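Local coordinates for outer membrane porin protein 32 (Delftia acidovorans, PDB 2FGQ) that forms anion-selective channels across the bacterial outer membrane as a homotrimer of beta-barrel porins, here with malate bound inside the pore, at residues A[43-46]-A[52-55]; A[73-78]-A[131-136]; A[97-102]-A[139-144]; A[102-107]-A[182-187]. All blocks are in the same frame, centred on the assembly; numbering follows the deposited sequence.

Interaction 1: A[43-46]-A[52-55]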
loop_
_atom_site.group_PDB
_atom_site.type_symbol
_atom_site.label_atom_id
_atom_site.label_comp_id
_atom_site.label_asym_id
_atom_site.label_seq_id
_atom_site.Cartn_x
_atom_site.Cartn_y
_atom_site.Cartn_z
ATOM N N GLY A 43 5.962 17.406 -5.946
ATOM C CA GLY A 43 7.003 18.058 -6.691
ATOM C C GLY A 43 6.457 19.133 -7.578
ATOM O O GLY A 43 5.282 19.147 -7.892
ATOM N N THR A 44 7.354 20.017 -7.978
ATOM C CA THR A 44 7.015 21.100 -8.861
ATOM C C THR A 44 8.139 21.201 -9.889
ATOM O O THR A 44 9.312 21.039 -9.555
ATOM C CB THR A 44 6.880 22.456 -8.075
ATOM O OG1 THR A 44 5.756 22.396 -7.187
ATOM C CG2 THR A 44 6.500 23.535 -8.948
ATOM N N GLU A 45 7.787 21.459 -11.134
ATOM C CA GLU A 45 8.749 21.645 -12.199
ATOM C C GLU A 45 8.449 22.974 -12.900
ATOM O O GLU A 45 7.347 23.198 -13.339
ATOM C CB GLU A 45 8.596 20.535 -13.237
ATOM C CG GLU A 45 9.571 20.654 -14.402
ATOM C CD GLU A 45 9.281 19.700 -15.562
ATOM O OE1 GLU A 45 8.295 18.939 -15.489
ATOM O OE2 GLU A 45 10.035 19.736 -16.572
ATOM N N ASP A 46 9.468 23.807 -13.047
ATOM C CA ASP A 46 9.344 25.061 -13.804
ATOM C C ASP A 46 9.447 24.750 -15.285
ATOM O O ASP A 46 10.456 24.193 -15.729
ATOM C CB ASP A 46 10.500 25.980 -13.351
ATOM C CG ASP A 46 10.450 27.356 -13.951
ATOM O OD1 ASP A 46 9.616 27.648 -14.819
ATOM O OD2 ASP A 46 11.257 28.241 -13.585
ATOM N N LYS A 52 4.177 26.123 -14.391
ATOM C CA LYS A 52 4.754 25.080 -13.556
ATOM C C LYS A 52 3.867 23.828 -13.628
ATOM O O LYS A 52 2.652 23.922 -13.718
ATOM C CB LYS A 52 4.835 25.529 -12.103
ATOM C CG LYS A 52 5.785 26.679 -11.850
ATOM C CD LYS A 52 5.901 26.939 -10.348
ATOM C CE LYS A 52 6.663 28.251 -10.051
ATOM N NZ LYS A 52 7.948 28.345 -10.816
ATOM N N ALA A 53 4.493 22.664 -13.636
ATOM C CA ALA A 53 3.788 21.411 -13.490
ATOM C C ALA A 53 4.023 20.895 -12.093
ATOM O O ALA A 53 5.088 21.078 -11.526
ATOM C CB ALA A 53 4.284 20.400 -14.493
ATOM N N GLY A 54 3.041 20.201 -11.555
ATOM C CA GLY A 54 3.181 19.646 -10.209
ATOM C C GLY A 54 2.547 18.291 -10.116
ATOM O O GLY A 54 1.721 17.911 -10.916
ATOM N N PHE A 55 2.928 17.560 -9.067
ATOM C CA PHE A 55 2.195 16.382 -8.679
ATOM C C PHE A 55 2.209 16.288 -7.156
ATOM O O PHE A 55 3.047 16.898 -6.511
ATOM C CB PHE A 55 2.794 15.120 -9.320
ATOM C CG PHE A 55 4.010 14.628 -8.634
ATOM C CD1 PHE A 55 3.922 13.668 -7.633
ATOM C CD2 PHE A 55 5.245 15.211 -8.880
ATOM C CE1 PHE A 55 5.036 13.270 -6.933
ATOM C CE2 PHE A 55 6.393 14.774 -8.167
ATOM C CZ PHE A 55 6.257 13.809 -7.197
#
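Gly43 and Phe55 make the tight end of this pairing, where a phenyl ring lies against a bare stretch of backbone. The strands run antiparallel, and Gly43 N gives its proton to Phe55 O (3.0 Å) while Phe55 N returns a bond to Gly43 O. With chi1 at 79°, Phe55 CG sits between the backbone N and the carbonyl carbon, which folds the ring back over the neighbouring strand; its face then covers Gly43 N, with CE2 3.5 Å from that atom. A beta carbon on Gly43 would run into the ring, so the missing side chain is what allows the overlap. In the second hydrogen-bonded pair, Glu45 N reaches Ala53 O at 2.8 Å, and the return bond from Ala53 N meets Glu45 O in the carbonyl plane. Glu45 and Ala53 lie on the same face of the sheet as Phe55, and the second subunit packs against it. Ser283 and Thr286 of that subunit bind the Glu45 carboxylate, and its Phe332 stacks on the Phe55 ring. Replacing Phe55 by an alanine would probably open a gap over Gly43 and leave Phe332 of the second subunit without its stacking partner. The other face is looser and exposed. Thr44 CG2 touches Lys52 CD at 3.7 Å as the two chains cross obliquely, and Lys52 NZ stays 4.3 Å from Asp46 OD2, too far for a salt bridge, while Asp46 OD1 is taken by Gly48 N. Alternating hydrogen-bonded and non-hydrogen-bonded pairs between consecutive strands make this a beta hairpin of the 16-stranded porin barrel.

Interaction 2: A[73-78]-A[131-136]. With CA (calcium ion), chain C; MLT (D-malate), chain H.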
loop_
_atom_site.group_PDB
_atom_site.type_symbol
_atom_site.label_atom_id
_atom_site.label_comp_id
_atom_site.label_asym_id
_atom_site.label_seq_id
_atom_site.Cartn_x
_atom_site.Cartn_y
_atom_site.Cartn_z
ATOM N N PHE A 73 -3.080 6.356 -1.569
ATOM C CA PHE A 73 -2.899 7.788 -1.798
ATOM C C PHE A 73 -4.264 8.498 -1.804
ATOM O O PHE A 73 -4.510 9.405 -2.593
ATOM C CB PHE A 73 -2.080 8.061 -3.057
ATOM C CG PHE A 73 -0.673 7.548 -2.960
ATOM C CD1 PHE A 73 0.198 8.075 -2.016
ATOM C CD2 PHE A 73 -0.232 6.526 -3.777
ATOM C CE1 PHE A 73 1.483 7.592 -1.905
ATOM C CE2 PHE A 73 1.075 6.030 -3.650
ATOM C CZ PHE A 73 1.916 6.589 -2.731
ATOM N N LYS A 74 -5.170 8.073 -0.920
ATOM C CA LYS A 74 -6.534 8.601 -0.935
ATOM C C LYS A 74 -6.657 10.036 -0.454
ATOM O O LYS A 74 -7.688 10.645 -0.700
ATOM C CB LYS A 74 -7.542 7.701 -0.235
ATOM C CG LYS A 74 -7.899 6.437 -1.011
ATOM C CD LYS A 74 -8.823 5.544 -0.187
ATOM C CE LYS A 74 -10.206 6.045 -0.051
ATOM N NZ LYS A 74 -10.995 5.006 0.711
ATOM N N ARG A 75 -5.652 10.592 0.216
ATOM C CA ARG A 75 -5.775 11.983 0.678
ATOM C C ARG A 75 -5.644 12.920 -0.521
ATOM O O ARG A 75 -6.347 13.915 -0.614
ATOM C CB ARG A 75 -4.779 12.333 1.794
ATOM C CG ARG A 75 -5.163 11.648 3.100
ATOM C CD ARG A 75 -4.232 11.907 4.234
ATOM N NE ARG A 75 -3.988 13.336 4.423
ATOM C CZ ARG A 75 -4.837 14.174 5.007
ATOM N NH1 ARG A 75 -5.956 13.719 5.552
ATOM N NH2 ARG A 75 -4.540 15.469 5.086
ATOM N N ARG A 76 -4.716 12.640 -1.445
ATOM C CA ARG A 76 -4.563 13.488 -2.640
ATOM C C ARG A 76 -3.678 12.724 -3.626
ATOM O O ARG A 76 -2.645 12.124 -3.235
ATOM C CB ARG A 76 -3.834 14.776 -2.279
ATOM C CG ARG A 76 -3.652 15.752 -3.449
ATOM C CD ARG A 76 -3.295 17.122 -3.008
ATOM N NE ARG A 76 -2.839 17.936 -4.134
ATOM C CZ ARG A 76 -2.403 19.178 -4.019
ATOM N NH1 ARG A 76 -2.433 19.783 -2.833
ATOM N NH2 ARG A 76 -1.946 19.819 -5.077
ATOM N N SER A 77 -4.070 12.713 -4.896
ATOM C CA SER A 77 -3.249 12.079 -5.921
ATOM C C SER A 77 -3.408 12.854 -7.200
ATOM O O SER A 77 -4.074 12.403 -8.128
ATOM C CB SER A 77 -3.625 10.605 -6.119
ATOM O OG SER A 77 -4.982 10.413 -6.460
ATOM N N THR A 78 -2.808 14.039 -7.234
ATOM C CA THR A 78 -3.046 14.976 -8.327
ATOM C C THR A 78 -1.826 15.229 -9.185
ATOM O O THR A 78 -0.675 15.023 -8.795
ATOM C CB THR A 78 -3.512 16.359 -7.778
ATOM O OG1 THR A 78 -2.583 16.813 -6.764
ATOM C CG2 THR A 78 -4.883 16.242 -7.118
ATOM N N GLY A 131 -18.799 14.722 1.895
ATOM C CA GLY A 131 -18.534 15.963 1.196
ATOM C C GLY A 131 -17.118 16.478 1.280
ATOM O O GLY A 131 -16.863 17.648 0.987
ATOM N N ILE A 132 -16.165 15.610 1.657
ATOM C CA ILE A 132 -14.795 16.066 1.886
ATOM C C ILE A 132 -13.877 15.909 0.630
ATOM O O ILE A 132 -13.265 16.875 0.194
ATOM C CB ILE A 132 -14.203 15.398 3.132
ATOM C CG1 ILE A 132 -15.005 15.768 4.368
ATOM C CG2 ILE A 132 -12.749 15.806 3.267
ATOM C CD1 ILE A 132 -14.571 15.103 5.663
ATOM N N ARG A 133 -13.781 14.710 0.067
ATOM C CA ARG A 133 -12.981 14.468 -1.107
ATOM C C ARG A 133 -13.842 13.897 -2.239
ATOM O O ARG A 133 -14.965 13.461 -2.000
ATOM C CB ARG A 133 -11.867 13.495 -0.779
ATOM C CG ARG A 133 -10.803 14.062 0.103
ATOM C CD ARG A 133 -9.674 13.081 0.453
ATOM N NE ARG A 133 -8.587 13.779 1.134
ATOM C CZ ARG A 133 -8.600 14.130 2.406
ATOM N NH1 ARG A 133 -9.604 13.766 3.195
ATOM N NH2 ARG A 133 -7.596 14.847 2.883
ATOM N N ALA A 134 -13.289 13.862 -3.442
ATOM C CA ALA A 134 -13.928 13.204 -4.567
ATOM C C ALA A 134 -12.922 12.488 -5.446
ATOM O O ALA A 134 -11.855 13.037 -5.724
ATOM C CB ALA A 134 -14.659 14.233 -5.452
ATOM N N ASN A 135 -13.310 11.312 -5.923
ATOM C CA ASN A 135 -12.654 10.682 -7.074
ATOM C C ASN A 135 -12.968 11.449 -8.346
ATOM O O ASN A 135 -13.986 12.138 -8.446
ATOM C CB ASN A 135 -13.153 9.240 -7.257
ATOM C CG ASN A 135 -12.853 8.310 -6.056
ATOM O OD1 ASN A 135 -13.618 7.359 -5.751
ATOM N ND2 ASN A 135 -11.793 8.544 -5.432
ATOM N N ASN A 136 -12.088 11.301 -9.318
ATOM C CA ASN A 136 -12.371 11.751 -10.694
ATOM C C ASN A 136 -12.608 13.243 -10.753
ATOM O O ASN A 136 -13.397 13.728 -11.586
ATOM C CB ASN A 136 -13.612 11.052 -11.226
ATOM C CG ASN A 136 -13.523 9.514 -11.056
ATOM O OD1 ASN A 136 -12.475 8.914 -11.341
ATOM N ND2 ASN A 136 -14.590 8.888 -10.546
HETATM CA CA CA C . -12.168 7.393 -13.084
HETATM C C1 MLT H . -7.807 16.231 6.102
HETATM O O1 MLT H . -7.229 15.924 7.270
HETATM O O2 MLT H . -7.208 16.971 5.214
HETATM C C2 MLT H . -9.186 15.823 5.736
HETATM O O3 MLT H . -9.458 14.525 6.200
HETATM C C3 MLT H . -10.149 16.885 6.246
HETATM C C4 MLT H . -9.565 18.221 5.837
HETATM O O4 MLT H . -8.278 18.479 5.834
HETATM O O5 MLT H . -10.310 19.181 5.452
HETATM O O HOH W 1 -5.822 16.201 0.938
HETATM O O HOH W 2 -12.513 5.587 -11.445
#
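Arg133 reaches across to Arg75 from the far end of the long loop that, as in other general porins, folds into the barrel and narrows its pore. From CB, which points toward residues 73-78, the chain runs extended to NE (chi2 179°). CD is the first atom to touch, 3.3 Å from Lys74 O. Next, NE donates to Arg75 O at 2.8 Å, the acceptor lying near the guanidinium plane; this bond helps fix the rotation of the group. Beyond CZ the two tips divide. NH1 gives the malate hydroxyl O3 an almost straight bond (3.1 Å, 175°), while NH2 binds carboxylate oxygen O2 at 3.2 Å and rests over one face of the Arg75 guanidinium, whose plane is turned 56° from its own. Arg75 meets that carboxylate with its own two tips, NH1 to malate O1 and NH2 to malate O2, and its NE forms a salt bridge with Glu58, which probably tempers the charge gathered here. The two neighbouring guanidiniums thus converge on one carboxylate, in keeping with the anion selectivity. An alanine in place of Arg133 would probably leave malate O3 without this donor, take one donor from O2, and deprive Arg75 O of its side-chain partner. Farther along the segment, Asn136 OD1 binds a calcium ion at 2.3 Å, a site completed in part by Leu29, Asp64 and Gly309 of the second subunit. Beside the arginines, a water donates to Arg75 O and accepts from Arg133 NH2 at 3.0 Å, tying backbone and guanidinium together once more.

Interaction 3: A[97-102]-A[139-144]. With MLT (D-malate), chain H.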
loop_
_atom_site.group_PDB
_atom_site.type_symbol
_atom_site.label_atom_id
_atom_site.label_comp_id
_atom_site.label_asym_id
_atom_site.label_seq_id
_atom_site.Cartn_x
_atom_site.Cartn_y
_atom_site.Cartn_z
ATOM N N THR A 97 -14.915 23.093 -1.883
ATOM C CA THR A 97 -15.745 23.546 -0.767
ATOM C C THR A 97 -15.198 23.071 0.589
ATOM O O THR A 97 -15.118 23.867 1.522
ATOM C CB THR A 97 -17.202 23.096 -0.988
ATOM O OG1 THR A 97 -17.251 21.746 -1.477
ATOM C CG2 THR A 97 -17.833 23.980 -2.069
ATOM N N SER A 98 -14.757 21.823 0.691
ATOM C CA SER A 98 -14.193 21.365 1.946
ATOM C C SER A 98 -12.799 21.935 2.185
ATOM O O SER A 98 -12.484 22.329 3.309
ATOM C CB SER A 98 -14.149 19.839 2.031
ATOM O OG SER A 98 -13.192 19.354 1.117
ATOM N N GLN A 99 -11.984 22.003 1.136
ATOM C CA GLN A 99 -10.631 22.535 1.252
ATOM C C GLN A 99 -10.650 23.932 1.869
ATOM O O GLN A 99 -9.886 24.244 2.783
ATOM C CB GLN A 99 -9.907 22.543 -0.083
ATOM C CG GLN A 99 -8.418 22.828 0.103
ATOM C CD GLN A 99 -7.661 22.798 -1.156
ATOM O OE1 GLN A 99 -7.025 21.798 -1.471
ATOM N NE2 GLN A 99 -7.684 23.906 -1.885
ATOM N N LYS A 100 -11.565 24.758 1.404
ATOM C CA LYS A 100 -11.584 26.131 1.872
ATOM C C LYS A 100 -12.329 26.278 3.190
ATOM O O LYS A 100 -11.878 27.004 4.071
ATOM C CB LYS A 100 -12.226 27.014 0.805
ATOM C CG LYS A 100 -12.045 28.512 1.078
ATOM C CD LYS A 100 -10.601 28.954 0.939
ATOM C CE LYS A 100 -10.456 30.465 0.800
ATOM N NZ LYS A 100 -10.839 31.139 2.014
ATOM N N LEU A 101 -13.468 25.626 3.335
ATOM C CA LEU A 101 -14.317 25.909 4.491
ATOM C C LEU A 101 -13.832 25.177 5.759
ATOM O O LEU A 101 -14.062 25.653 6.867
ATOM C CB LEU A 101 -15.774 25.578 4.213
ATOM C CG LEU A 101 -16.538 26.655 3.418
ATOM C CD1 LEU A 101 -16.768 27.867 4.310
ATOM C CD2 LEU A 101 -15.887 27.051 2.133
ATOM N N THR A 102 -13.148 24.042 5.631
ATOM C CA THR A 102 -12.628 23.392 6.835
ATOM C C THR A 102 -11.516 24.231 7.489
ATOM O O THR A 102 -11.197 24.004 8.628
ATOM C CB THR A 102 -12.096 21.943 6.607
ATOM O OG1 THR A 102 -11.113 21.914 5.577
ATOM C CG2 THR A 102 -13.193 21.034 6.175
ATOM N N SER A 139 -10.228 20.394 -10.605
ATOM C CA SER A 139 -10.469 21.645 -9.899
ATOM C C SER A 139 -9.664 22.773 -10.493
ATOM O O SER A 139 -8.606 22.558 -11.111
ATOM C CB SER A 139 -10.127 21.566 -8.442
ATOM O OG SER A 139 -10.872 20.593 -7.774
ATOM N N TYR A 140 -10.205 23.967 -10.330
ATOM C CA TYR A 140 -9.563 25.201 -10.757
ATOM C C TYR A 140 -9.613 26.176 -9.584
ATOM O O TYR A 140 -10.679 26.442 -9.038
ATOM C CB TYR A 140 -10.251 25.792 -11.989
ATOM C CG TYR A 140 -9.773 27.193 -12.287
ATOM C CD1 TYR A 140 -8.411 27.457 -12.456
ATOM C CD2 TYR A 140 -10.655 28.263 -12.350
ATOM C CE1 TYR A 140 -7.935 28.726 -12.648
ATOM C CE2 TYR A 140 -10.174 29.548 -12.536
ATOM C CZ TYR A 140 -8.829 29.771 -12.701
ATOM O OH TYR A 140 -8.400 31.068 -12.915
ATOM N N TYR A 141 -8.455 26.705 -9.232
ATOM C CA TYR A 141 -8.275 27.716 -8.185
ATOM C C TYR A 141 -7.704 28.978 -8.802
ATOM O O TYR A 141 -6.677 28.960 -9.487
ATOM C CB TYR A 141 -7.360 27.206 -7.059
ATOM C CG TYR A 141 -7.962 26.068 -6.330
ATOM C CD1 TYR A 141 -7.681 24.747 -6.683
ATOM C CD2 TYR A 141 -8.815 26.307 -5.253
ATOM C CE1 TYR A 141 -8.274 23.692 -6.004
ATOM C CE2 TYR A 141 -9.374 25.250 -4.529
ATOM C CZ TYR A 141 -9.099 23.936 -4.926
ATOM O OH TYR A 141 -9.668 22.886 -4.223
ATOM N N THR A 142 -8.405 30.082 -8.590
ATOM C CA THR A 142 -7.928 31.373 -9.087
ATOM C C THR A 142 -6.781 31.879 -8.260
ATOM O O THR A 142 -6.591 31.462 -7.109
ATOM C CB THR A 142 -9.026 32.465 -9.043
ATOM O OG1 THR A 142 -9.298 32.836 -7.686
ATOM C CG2 THR A 142 -10.363 32.005 -9.638
ATOM N N PRO A 143 -6.037 32.840 -8.792
ATOM C CA PRO A 143 -5.158 33.626 -7.937
ATOM C C PRO A 143 -6.006 34.426 -6.909
ATOM O O PRO A 143 -7.247 34.530 -6.981
ATOM C CB PRO A 143 -4.456 34.579 -8.928
ATOM C CG PRO A 143 -4.664 33.960 -10.286
ATOM C CD PRO A 143 -6.027 33.316 -10.180
ATOM N N ASN A 144 -5.312 34.959 -5.928
ATOM C CA ASN A 144 -5.917 35.925 -4.991
ATOM C C ASN A 144 -5.592 37.314 -5.561
ATOM O O ASN A 144 -4.415 37.685 -5.648
ATOM C CB ASN A 144 -5.361 35.729 -3.591
ATOM C CG ASN A 144 -5.931 36.717 -2.572
ATOM O OD1 ASN A 144 -6.105 37.912 -2.870
ATOM N ND2 ASN A 144 -6.184 36.232 -1.354
HETATM C C1 MLT H . -7.807 16.231 6.102
HETATM O O1 MLT H . -7.229 15.924 7.270
HETATM O O2 MLT H . -7.208 16.971 5.214
HETATM C C2 MLT H . -9.186 15.823 5.736
HETATM O O3 MLT H . -9.458 14.525 6.200
HETATM C C3 MLT H . -10.149 16.885 6.246
HETATM C C4 MLT H . -9.565 18.221 5.837
HETATM O O4 MLT H . -8.278 18.479 5.834
HETATM O O5 MLT H . -10.310 19.181 5.452
#
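Gln99 lays its amide against the hydroxyl end of Tyr141, where the short helix of the pore-narrowing loop meets the inner wall of the porin barrel. Gln99 NE2 is the atom that does the touching, 3.2 Å from Tyr141 OH and 3.4 Å from Tyr141 CZ. The angle is too poor for a hydrogen bond, and the contact is a polar van der Waals approach. Amide and ring planes are only 22° apart, yet the amide nitrogen comes in at a slant, beside the hydroxyl end. Gln99 gets there with CG anti to the backbone N (chi1 -168°) and an extended chain beyond it, so that the group reaches outward from the helix to the wall.

The next shell explains why the amide is turned this way. Gln99 OE1 accepts a hydrogen bond from Arg89 NH1, which holds the oxygen and thereby presents NE2 to the tyrosine. Tyr141 is set in the wall by backbone bonding to Glu87, and its side chain packs on Tyr175 of strand 171-179. On the helix, Leu101 N bonds to Thr97 O at 3.0 Å, Thr97 OG1 bonds to Tyr171 OH, and Lys100 NZ makes a salt bridge to Asp179, so several barrel strands hold the turn that carries Gln99. This small surface contact therefore adds to a wider set of links between helix and wall. About a turn further on from Gln99, Thr102 OG1 lies 2.7 Å from Ser98 O and 2.9 Å from malate O5, within hydrogen-bonding distance of both.

Interaction 4: A[102-107]-A[182-187]. With MLT (D-malate), chain H.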
loop_
_atom_site.group_PDB
_atom_site.type_symbol
_atom_site.label_atom_id
_atom_site.label_comp_id
_atom_site.label_asym_id
_atom_site.label_seq_id
_atom_site.Cartn_x
_atom_site.Cartn_y
_atom_site.Cartn_z
ATOM N N THR A 102 -13.148 24.042 5.631
ATOM C CA THR A 102 -12.628 23.392 6.835
ATOM C C THR A 102 -11.516 24.231 7.489
ATOM O O THR A 102 -11.197 24.004 8.628
ATOM C CB THR A 102 -12.096 21.943 6.607
ATOM O OG1 THR A 102 -11.113 21.914 5.577
ATOM C CG2 THR A 102 -13.193 21.034 6.175
ATOM N N SER A 103 -10.958 25.203 6.774
ATOM C CA SER A 103 -9.947 26.097 7.355
ATOM C C SER A 103 -10.475 26.926 8.560
ATOM O O SER A 103 -9.674 27.406 9.373
ATOM C CB SER A 103 -9.354 27.018 6.280
ATOM O OG SER A 103 -10.273 28.089 5.994
ATOM N N TYR A 104 -11.790 27.052 8.709
ATOM C CA TYR A 104 -12.410 27.789 9.814
ATOM C C TYR A 104 -12.577 26.966 11.103
ATOM O O TYR A 104 -12.910 27.497 12.154
ATOM C CB TYR A 104 -13.760 28.372 9.371
ATOM C CG TYR A 104 -13.582 29.322 8.238
ATOM C CD1 TYR A 104 -13.087 30.592 8.467
ATOM C CD2 TYR A 104 -13.836 28.936 6.926
ATOM C CE1 TYR A 104 -12.848 31.438 7.441
ATOM C CE2 TYR A 104 -13.635 29.787 5.886
ATOM C CZ TYR A 104 -13.119 31.052 6.134
ATOM O OH TYR A 104 -12.900 31.930 5.083
ATOM N N ASP A 105 -12.343 25.662 11.010
ATOM C CA ASP A 105 -12.373 24.781 12.153
ATOM C C ASP A 105 -11.031 24.858 12.876
ATOM O O ASP A 105 -9.994 24.541 12.303
ATOM C CB ASP A 105 -12.576 23.368 11.612
ATOM C CG ASP A 105 -12.815 22.327 12.659
ATOM O OD1 ASP A 105 -12.758 22.550 13.876
ATOM O OD2 ASP A 105 -13.108 21.168 12.267
ATOM N N LEU A 106 -11.045 25.254 14.137
ATOM C CA LEU A 106 -9.802 25.412 14.873
ATOM C C LEU A 106 -9.087 24.119 15.205
ATOM O O LEU A 106 -7.899 24.139 15.555
ATOM C CB LEU A 106 -10.095 26.182 16.148
ATOM C CG LEU A 106 -9.981 27.706 16.129
ATOM C CD1 LEU A 106 -10.028 28.342 14.795
ATOM C CD2 LEU A 106 -10.975 28.251 17.090
ATOM N N PHE A 107 -9.818 23.009 15.070
ATOM C CA PHE A 107 -9.300 21.666 15.325
ATOM C C PHE A 107 -9.039 20.933 14.026
ATOM O O PHE A 107 -8.720 19.750 14.036
ATOM C CB PHE A 107 -10.280 20.899 16.202
ATOM C CG PHE A 107 -10.270 21.372 17.606
ATOM C CD1 PHE A 107 -9.315 20.891 18.488
ATOM C CD2 PHE A 107 -11.159 22.317 18.036
ATOM C CE1 PHE A 107 -9.304 21.339 19.783
ATOM C CE2 PHE A 107 -11.122 22.791 19.347
ATOM C CZ PHE A 107 -10.200 22.307 20.203
ATOM N N PRO A 182 -5.297 38.750 8.004
ATOM C CA PRO A 182 -6.060 38.652 9.263
ATOM C C PRO A 182 -7.526 38.264 9.103
ATOM O O PRO A 182 -8.091 37.609 9.951
ATOM C CB PRO A 182 -5.934 40.053 9.863
ATOM C CG PRO A 182 -5.605 40.940 8.742
ATOM C CD PRO A 182 -4.806 40.125 7.782
ATOM N N LEU A 183 -8.136 38.687 8.003
ATOM C CA LEU A 183 -9.547 38.456 7.743
ATOM C C LEU A 183 -9.738 37.423 6.642
ATOM O O LEU A 183 -9.098 37.468 5.603
ATOM C CB LEU A 183 -10.231 39.755 7.333
ATOM C CG LEU A 183 -11.702 39.652 6.924
ATOM C CD1 LEU A 183 -12.554 39.230 8.070
ATOM C CD2 LEU A 183 -12.240 40.965 6.333
ATOM N N SER A 184 -10.650 36.504 6.900
ATOM C CA SER A 184 -11.022 35.469 5.942
ATOM C C SER A 184 -12.517 35.252 5.998
ATOM O O SER A 184 -13.085 35.136 7.091
ATOM C CB SER A 184 -10.298 34.153 6.295
ATOM O OG SER A 184 -10.554 33.121 5.342
ATOM N N ALA A 185 -13.153 35.199 4.831
ATOM C CA ALA A 185 -14.557 34.817 4.765
ATOM C C ALA A 185 -14.797 34.075 3.452
ATOM O O ALA A 185 -14.248 34.442 2.431
ATOM C CB ALA A 185 -15.433 36.035 4.821
ATOM N N SER A 186 -15.649 33.066 3.496
ATOM C CA SER A 186 -15.890 32.233 2.330
ATOM C C SER A 186 -17.318 31.738 2.298
ATOM O O SER A 186 -17.879 31.408 3.339
ATOM C CB SER A 186 -14.983 30.979 2.324
ATOM O OG SER A 186 -13.618 31.253 2.617
ATOM N N LEU A 187 -17.857 31.627 1.086
ATOM C CA LEU A 187 -19.153 31.024 0.833
ATOM C C LEU A 187 -18.966 29.886 -0.161
ATOM O O LEU A 187 -18.472 30.101 -1.258
ATOM C CB LEU A 187 -20.127 32.046 0.252
ATOM C CG LEU A 187 -21.480 31.480 -0.222
ATOM C CD1 LEU A 187 -22.292 30.976 0.943
ATOM C CD2 LEU A 187 -22.224 32.565 -1.003
HETATM C C1 MLT H . -7.807 16.231 6.102
HETATM O O1 MLT H . -7.229 15.924 7.270
HETATM O O2 MLT H . -7.208 16.971 5.214
HETATM C C2 MLT H . -9.186 15.823 5.736
HETATM O O3 MLT H . -9.458 14.525 6.200
HETATM C C3 MLT H . -10.149 16.885 6.246
HETATM C C4 MLT H . -9.565 18.221 5.837
HETATM O O4 MLT H . -8.278 18.479 5.834
HETATM O O5 MLT H . -10.310 19.181 5.452
HETATM O O HOH W 3 -9.451 30.549 6.517
#
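Tyr104, with CG anti to its carbonyl carbon (chi1 -61°), sends its ring out from the pore loop, and two wall serines meet it, Ser184 turning OG anti to the backbone N (chi1 -176°) to do so. As alternate residues of one strand, Ser184 and Ser186 flank the phenol oxygen. Tyr104 OH lies 2.6 Å from Ser184 OG and is hydrogen-bonded to Ser186 OG at 2.7 Å, the latter in the plane of the ring at its edge. Both serine oxygens have a second partner, Asp179 OD2 for Ser184 and Lys100 NZ for Ser186, so the phenol joins a wider polar network. Over one face of the ring, a water gives hydrogen bonds to Ser103 OG (2.6 Å) and Ser184 OG (3.0 Å), a second bridge between loop and strand. Just beyond, Asp105 OD1 accepts from Phe107 N at 3.2 Å in an Asx turn that shapes the chain after the 3-10 segment. The contact thus fastens the loop following helix 96-101 to strand 183-196 of the barrel, with Tyr104 also packing on Ser211 of strand 199-213 and its carbonyl bound by Ser220 of strand 218-230.

In the fold
Interactions 2, 3 and 4 hold the loop that runs inside the barrel, and all three touch the malate: interaction 2 through its arginines, interactions 3 and 4 through their shared Thr102. Interactions 2 and 3, with centres about 14 Å apart, meet where Ser98 OG lies 2.6 Å from Ile132 O, probably hydrogen-bonded. Interactions 3 and 4, about 12 Å apart between centres, meet where Lys100 NZ probably bonds to Ser186 OG (2.8 Å). Interaction 1 belongs to the wall, its centre about 19 Å from that of interaction 2; they touch at Phe55 CB and Thr78 O (3.5 Å) on neighbouring strands, and both reach the second subunit.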